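Local coordinates for oligopeptide-binding protein oppA (Lactococcus lactis, PDB 3DRF) that binds oligopeptides in a voluminous cavity, closing round them like a Venus fly-trap, and serves the OppABCDF ABC transporter in their uptake, at residues L106-V114 against T216-F224; I82-A90 against T99-K107. All blocks are in the same frame, centred on the assembly; numbering follows the deposited sequence. Where two conformers were deposited one is given.

Contact 1. Residues L106-V114 against T216-F224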
# COMPACT_ATOMS: atom_id res chain seq x y z
N LEU A 106 -23.79 14.52 -6.73
CA LEU A 106 -22.60 14.30 -5.88
C LEU A 106 -22.14 15.63 -5.24
O LEU A 106 -21.77 16.53 -5.92
CB LEU A 106 -21.45 13.68 -6.73
CG LEU A 106 -20.17 13.39 -5.98
CD1 LEU A 106 -20.38 12.32 -4.86
CD2 LEU A 106 -19.03 12.96 -7.00
N LYS A 107 -22.17 15.61 -3.92
CA LYS A 107 -21.84 16.78 -3.11
C LYS A 107 -20.78 16.43 -2.05
O LYS A 107 -20.59 15.33 -1.68
CB LYS A 107 -23.14 17.27 -2.43
CG LYS A 107 -24.22 17.81 -3.41
CD LYS A 107 -25.45 18.26 -2.60
CE LYS A 107 -26.50 18.73 -3.57
NZ LYS A 107 -25.88 19.88 -4.23
N TRP A 108 -20.11 17.46 -1.60
CA TRP A 108 -19.33 17.43 -0.35
C TRP A 108 -20.25 17.52 0.88
O TRP A 108 -21.41 17.91 0.77
CB TRP A 108 -18.37 18.67 -0.31
CG TRP A 108 -17.30 18.58 -1.43
CD1 TRP A 108 -17.30 19.28 -2.58
CD2 TRP A 108 -16.21 17.66 -1.51
NE1 TRP A 108 -16.23 18.91 -3.36
CE2 TRP A 108 -15.56 17.90 -2.73
CE3 TRP A 108 -15.67 16.71 -0.63
CZ2 TRP A 108 -14.40 17.22 -3.11
CZ3 TRP A 108 -14.52 16.02 -1.01
CH2 TRP A 108 -13.90 16.29 -2.27
N SER A 109 -19.67 17.20 2.03
CA SER A 109 -20.45 17.12 3.28
C SER A 109 -20.87 18.52 3.83
O SER A 109 -21.57 18.59 4.78
CB SER A 109 -19.68 16.33 4.31
OG SER A 109 -18.36 16.85 4.42
N ASP A 110 -20.45 19.58 3.18
CA ASP A 110 -20.95 20.93 3.50
C ASP A 110 -22.06 21.34 2.50
O ASP A 110 -22.49 22.47 2.55
CB ASP A 110 -19.80 21.94 3.48
CG ASP A 110 -19.31 22.26 2.11
OD1 ASP A 110 -19.54 21.51 1.18
OD2 ASP A 110 -18.65 23.29 1.95
N GLY A 111 -22.51 20.42 1.63
CA GLY A 111 -23.57 20.72 0.66
C GLY A 111 -23.11 21.32 -0.68
O GLY A 111 -23.91 21.42 -1.59
N SER A 112 -21.82 21.64 -0.81
CA SER A 112 -21.28 22.15 -2.07
C SER A 112 -21.10 21.04 -3.12
O SER A 112 -21.06 19.89 -2.78
CB SER A 112 -19.95 22.88 -1.82
OG SER A 112 -18.94 21.96 -1.38
N GLU A 113 -21.09 21.46 -4.35
CA GLU A 113 -20.99 20.47 -5.43
C GLU A 113 -19.59 19.91 -5.57
O GLU A 113 -18.61 20.64 -5.44
CB GLU A 113 -21.37 21.08 -6.78
CG GLU A 113 -22.84 21.44 -6.93
CD GLU A 113 -23.75 20.22 -6.93
OE1 GLU A 113 -23.48 19.25 -7.67
OE2 GLU A 113 -24.75 20.23 -6.18
N VAL A 114 -19.51 18.59 -5.78
CA VAL A 114 -18.28 18.02 -6.33
C VAL A 114 -18.20 18.24 -7.84
O VAL A 114 -19.15 17.97 -8.57
CB VAL A 114 -18.18 16.51 -6.04
CG1 VAL A 114 -16.85 15.96 -6.54
CG2 VAL A 114 -18.34 16.25 -4.55
N THR A 216 -8.45 17.07 10.95
CA THR A 216 -9.53 17.07 11.97
C THR A 216 -10.84 17.61 11.46
O THR A 216 -11.85 17.27 12.00
CB THR A 216 -9.10 17.89 13.18
OG1 THR A 216 -8.61 19.14 12.72
CG2 THR A 216 -7.98 17.14 13.98
N LYS A 217 -10.82 18.36 10.39
CA LYS A 217 -11.99 19.12 9.92
C LYS A 217 -12.09 19.10 8.38
O LYS A 217 -12.10 20.09 7.77
CB LYS A 217 -11.91 20.62 10.39
CG LYS A 217 -12.06 20.83 11.94
CD LYS A 217 -12.19 22.34 12.31
CE LYS A 217 -10.94 23.31 12.10
NZ LYS A 217 -10.96 24.79 12.55
N PRO A 218 -12.13 17.87 7.81
CA PRO A 218 -12.21 17.75 6.35
C PRO A 218 -13.62 17.88 5.79
O PRO A 218 -14.52 17.85 6.55
CB PRO A 218 -11.69 16.31 6.14
CG PRO A 218 -12.35 15.54 7.33
CD PRO A 218 -12.23 16.55 8.49
N LEU A 219 -13.77 18.05 4.49
CA LEU A 219 -14.99 17.67 3.78
C LEU A 219 -14.82 16.28 3.15
O LEU A 219 -13.75 15.92 2.69
CB LEU A 219 -15.35 18.68 2.66
CG LEU A 219 -15.50 20.14 3.11
CD1 LEU A 219 -16.00 21.02 1.93
CD2 LEU A 219 -16.50 20.23 4.31
N VAL A 220 -15.92 15.54 3.11
CA VAL A 220 -15.94 14.20 2.51
C VAL A 220 -17.20 14.02 1.68
O VAL A 220 -18.08 14.84 1.63
CB VAL A 220 -15.84 13.08 3.57
CG1 VAL A 220 -14.60 13.30 4.46
CG2 VAL A 220 -17.14 13.04 4.45
N THR A 221 -17.21 12.91 0.98
CA THR A 221 -18.29 12.60 0.02
C THR A 221 -19.08 11.29 0.35
O THR A 221 -20.01 10.99 -0.29
CB THR A 221 -17.73 12.44 -1.44
OG1 THR A 221 -16.89 11.27 -1.53
CG2 THR A 221 -16.96 13.70 -1.89
N GLY A 222 -18.67 10.56 1.36
CA GLY A 222 -19.20 9.24 1.64
C GLY A 222 -20.52 9.25 2.45
O GLY A 222 -21.07 10.26 2.75
N PRO A 223 -20.98 8.05 2.81
CA PRO A 223 -22.30 7.94 3.50
C PRO A 223 -22.27 8.53 4.92
O PRO A 223 -23.32 8.94 5.39
CB PRO A 223 -22.60 6.41 3.51
CG PRO A 223 -21.26 5.74 3.19
CD PRO A 223 -20.44 6.74 2.37
N PHE A 224 -21.12 8.62 5.54
CA PHE A 224 -20.93 9.26 6.84
C PHE A 224 -19.91 10.40 6.69
O PHE A 224 -19.11 10.42 5.81
CB PHE A 224 -20.40 8.26 7.91
CG PHE A 224 -21.39 7.15 8.26
CD1 PHE A 224 -22.19 7.26 9.38
CD2 PHE A 224 -21.54 6.05 7.45
CE1 PHE A 224 -23.13 6.29 9.69
CE2 PHE A 224 -22.48 5.04 7.74
CZ PHE A 224 -23.27 5.16 8.88
O HOH W 1 -21.70 13.20 -0.42
O HOH W 2 -17.01 16.44 6.79
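Trp108 lays the six-membered ring of its indole over the methyl group of Thr221, whose CG2 stands 3.8 Å from the ring centroid and 27° off the normal, a CH-pi contact. This tryptophan opens a type I beta turn, Trp108 to Gly111, in the loop between strand 97-102 and helix 116-127 of this solute-binding protein of family 5. The turn rests on the irregular segment 216-224 that leads into strand 224-230. Val114 CG2 comes to the same ring face, 3.9 Å from Thr221 CG2, and the methyl groups pack there together. Threonine suits the place because its two branches do different work: CG2 meets the indole, while OG1 is hydrogen-bonded to Asp70. Trp108 is likewise divided, its flat carbon surface packing here and its NE1 giving a hydrogen bond to Asp118.

Beyond the ring, Leu219 lies against the side of the turn. Leucine suits because its branched end lets CD1 and CD2 meet Asp110 while its CB lies 3.8 Å from Trp108 CE3; CD1 reaches Asp110 OD2 at 3.5 Å. Asp110 OD1 is held within its own segment by two donors: Ser112 OG on its syn lone pair, and Ser112 N from above the carboxylate plane, the latter bond making an Asx turn.

The backbones meet at Ser109 and Val220. The bond from Ser109 N to Val220 O is weak, being strongly bent. Ser109 adds a second link with its hydroxyl, which lies between its own backbone N and carbonyl carbon (chi1 52°). From there Ser109 OG is hydrogen-bonded to a water that donates to Pro218 O, and it accepts an almost straight bond from Val220 N at 3.1 Å.

Contact 2. Residues I82-A90 against T99-K107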
# COMPACT_ATOMS: atom_id res chain seq x y z
N ILE A 82 -17.63 -0.68 -12.89
CA ILE A 82 -19.01 -0.71 -13.31
C ILE A 82 -19.57 0.71 -13.17
O ILE A 82 -18.99 1.57 -12.62
CB ILE A 82 -19.82 -1.75 -12.52
CG1 ILE A 82 -19.88 -1.43 -11.02
CG2 ILE A 82 -19.24 -3.22 -12.84
CD1 ILE A 82 -20.88 -2.34 -10.24
N LYS A 83 -20.74 0.89 -13.73
CA LYS A 83 -21.49 2.14 -13.60
C LYS A 83 -22.23 2.19 -12.26
O LYS A 83 -22.51 1.18 -11.72
CB LYS A 83 -22.49 2.23 -14.75
CG LYS A 83 -21.88 2.42 -16.17
CD LYS A 83 -22.99 2.91 -17.18
CE LYS A 83 -22.45 3.28 -18.59
NZ LYS A 83 -23.36 4.28 -19.31
N GLY A 84 -22.51 3.39 -11.78
CA GLY A 84 -23.42 3.54 -10.67
C GLY A 84 -22.85 4.07 -9.37
O GLY A 84 -23.57 4.35 -8.49
N GLY A 85 -21.55 4.22 -9.28
CA GLY A 85 -20.96 4.81 -8.08
C GLY A 85 -21.09 6.32 -8.07
O GLY A 85 -21.86 6.84 -8.78
N ALA A 86 -20.21 6.98 -7.31
CA ALA A 86 -20.19 8.45 -7.29
C ALA A 86 -19.92 9.06 -8.64
O ALA A 86 -20.41 10.14 -8.93
CB ALA A 86 -19.19 8.97 -6.25
N ALA A 87 -19.21 8.30 -9.48
CA ALA A 87 -18.91 8.69 -10.86
C ALA A 87 -18.82 7.42 -11.72
O ALA A 87 -18.69 6.34 -11.20
CB ALA A 87 -17.56 9.48 -10.93
N ASP A 88 -18.91 7.64 -13.02
CA ASP A 88 -18.63 6.58 -14.03
C ASP A 88 -17.40 7.00 -14.86
O ASP A 88 -17.10 8.15 -15.00
CB ASP A 88 -19.83 6.45 -15.00
CG ASP A 88 -21.13 5.92 -14.33
OD1 ASP A 88 -21.08 5.45 -13.23
OD2 ASP A 88 -22.11 5.99 -15.05
N VAL A 89 -16.71 6.00 -15.39
CA VAL A 89 -15.58 6.22 -16.28
C VAL A 89 -15.83 5.44 -17.59
O VAL A 89 -16.27 4.32 -17.58
CB VAL A 89 -14.25 5.91 -15.60
CG1 VAL A 89 -14.20 4.43 -15.16
CG2 VAL A 89 -13.08 6.22 -16.54
N ALA A 90 -15.57 6.10 -18.70
CA ALA A 90 -15.63 5.50 -20.05
C ALA A 90 -14.28 5.60 -20.74
O ALA A 90 -13.72 6.65 -20.85
CB ALA A 90 -16.64 6.22 -20.88
N THR A 99 -12.92 9.32 -19.87
CA THR A 99 -13.86 10.39 -19.59
C THR A 99 -14.61 10.02 -18.32
O THR A 99 -15.27 9.00 -18.26
CB THR A 99 -14.85 10.57 -20.75
OG1 THR A 99 -14.11 10.85 -21.93
CG2 THR A 99 -15.78 11.75 -20.48
N ILE A 100 -14.48 10.89 -17.31
CA ILE A 100 -15.07 10.68 -15.99
C ILE A 100 -16.30 11.59 -15.89
O ILE A 100 -16.21 12.76 -16.12
CB ILE A 100 -14.03 11.03 -14.85
CG1 ILE A 100 -12.84 10.06 -14.81
CG2 ILE A 100 -14.73 11.01 -13.51
CD1 ILE A 100 -11.77 10.33 -15.87
N THR A 101 -17.44 11.01 -15.54
CA THR A 101 -18.70 11.76 -15.33
C THR A 101 -19.14 11.62 -13.87
O THR A 101 -19.52 10.57 -13.46
CB THR A 101 -19.80 11.24 -16.27
OG1 THR A 101 -19.33 11.39 -17.62
CG2 THR A 101 -21.09 12.04 -16.13
N LEU A 102 -19.04 12.71 -13.15
CA LEU A 102 -19.48 12.75 -11.75
C LEU A 102 -21.03 12.80 -11.72
O LEU A 102 -21.63 13.46 -12.51
CB LEU A 102 -18.93 14.03 -11.06
CG LEU A 102 -17.42 14.22 -11.12
CD1 LEU A 102 -17.07 15.62 -10.61
CD2 LEU A 102 -16.66 13.15 -10.33
N ARG A 103 -21.62 12.12 -10.75
CA ARG A 103 -23.09 12.25 -10.58
C ARG A 103 -23.52 13.70 -10.41
O ARG A 103 -22.89 14.47 -9.77
CB ARG A 103 -23.56 11.42 -9.37
CG ARG A 103 -23.76 9.97 -9.70
CD ARG A 103 -24.26 9.23 -8.43
NE ARG A 103 -24.54 7.82 -8.64
CZ ARG A 103 -25.75 7.34 -8.86
NH1 ARG A 103 -26.78 8.16 -8.92
NH2 ARG A 103 -25.90 6.05 -9.01
N LYS A 104 -24.65 14.05 -11.01
CA LYS A 104 -25.24 15.39 -10.84
C LYS A 104 -25.41 15.82 -9.39
O LYS A 104 -25.17 16.95 -9.05
CB LYS A 104 -26.59 15.44 -11.57
CG LYS A 104 -27.15 16.78 -11.67
CD LYS A 104 -28.54 16.70 -12.33
CE LYS A 104 -29.61 17.67 -11.76
NZ LYS A 104 -30.69 17.88 -12.81
N ASP A 105 -25.81 14.88 -8.56
CA ASP A 105 -26.09 15.12 -7.12
C ASP A 105 -24.95 14.73 -6.17
O ASP A 105 -25.12 14.59 -5.01
CB ASP A 105 -27.42 14.52 -6.67
CG ASP A 105 -27.53 13.06 -6.93
OD1 ASP A 105 -26.68 12.44 -7.61
OD2 ASP A 105 -28.54 12.47 -6.47
N LEU A 106 -23.79 14.52 -6.73
CA LEU A 106 -22.60 14.30 -5.88
C LEU A 106 -22.14 15.63 -5.24
O LEU A 106 -21.77 16.53 -5.92
CB LEU A 106 -21.45 13.68 -6.73
CG LEU A 106 -20.17 13.39 -5.98
CD1 LEU A 106 -20.38 12.32 -4.86
CD2 LEU A 106 -19.03 12.96 -7.00
N LYS A 107 -22.17 15.61 -3.92
CA LYS A 107 -21.84 16.78 -3.11
C LYS A 107 -20.78 16.43 -2.05
O LYS A 107 -20.59 15.33 -1.68
CB LYS A 107 -23.14 17.27 -2.43
CG LYS A 107 -24.22 17.81 -3.41
CD LYS A 107 -25.45 18.26 -2.60
CE LYS A 107 -26.50 18.73 -3.57
NZ LYS A 107 -25.88 19.88 -4.23
O HOH W 3 -13.13 8.54 -23.06
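Strands 87-90 and 99-102 run antiparallel, their axes 4.7 Å apart at closest approach and their directions 162° apart, with Asp88 facing Thr101 and Ala90 facing Thr99 as hydrogen-bonded pairs. Val89 and Ile100 form the non-hydrogen-bonded pair between them, and Ala87 and Leu102 another beyond Asp88 and Thr101. The four bonds of the hydrogen-bonded pairs are close to straight, and Arg103 N continues the ladder to Ala86 O.

The face of Ala87, Val89, Ile100 and Leu102 is apolar. Ala87 is small enough for its CB to come close to larger side chains of the facing strand, 3.8 Å from Leu102 CD2 and 4.1 Å from Ile100 CG2. Beyond the strands, Leu106, ending the type I turn from Arg103, has CG anti to its backbone N (chi1 -179°), which helps bring CD1 to 3.8 Å from Ala86 CB.

Arg103 brings the side-chain donors across the contact. Its chain, extended from CG to NE, runs back along the loop before strand 87-92, and the guanidinium meets two carbonyls with its edge: NH2 donates to Gly84 O and NE to Gly85 O, each at 2.9 Å. Both oxygens lie near the guanidinium plane, each donor above the plane of its carbonyl. Arginine fits because its N-H groups reach successive carbonyls; a leucine here would probably leave the oxygens of Gly84 and Gly85 without these donors and the loop less firmly fixed. Asp88 OD1 holds the loop from within, accepting from Gly84 N at 2.9 Å, and Gly84 has a positive phi at which a CB would be jammed against Lys83 O.

Strands 87-92 and 97-102 make a beta hairpin, strand 87-92 being outermost in a four-stranded antiparallel sheet that strand 170-174 continues beyond strand 97-102.

Overall arrangement
Contact 2 comes first along the chain, and its second segment runs straight into the first segment of contact 1: Leu106 and Lys107 belong to both. The hairpin of contact 2 is thus carried on through the turn of contact 1 to helix 116-127. The two centres lie about 15 Å apart and each about 25 Å from the centre of the chain. Val114 O packs against Leu102 CD1 at 3.7 Å where they touch. Lys169 ties them further, with hydrogen bonds to the carbonyls of Val114 and Arg103, while Trp244 touches both Leu106 and Arg103. Contact 1 adds the long-range tie, bringing in the approach to strand 224-230.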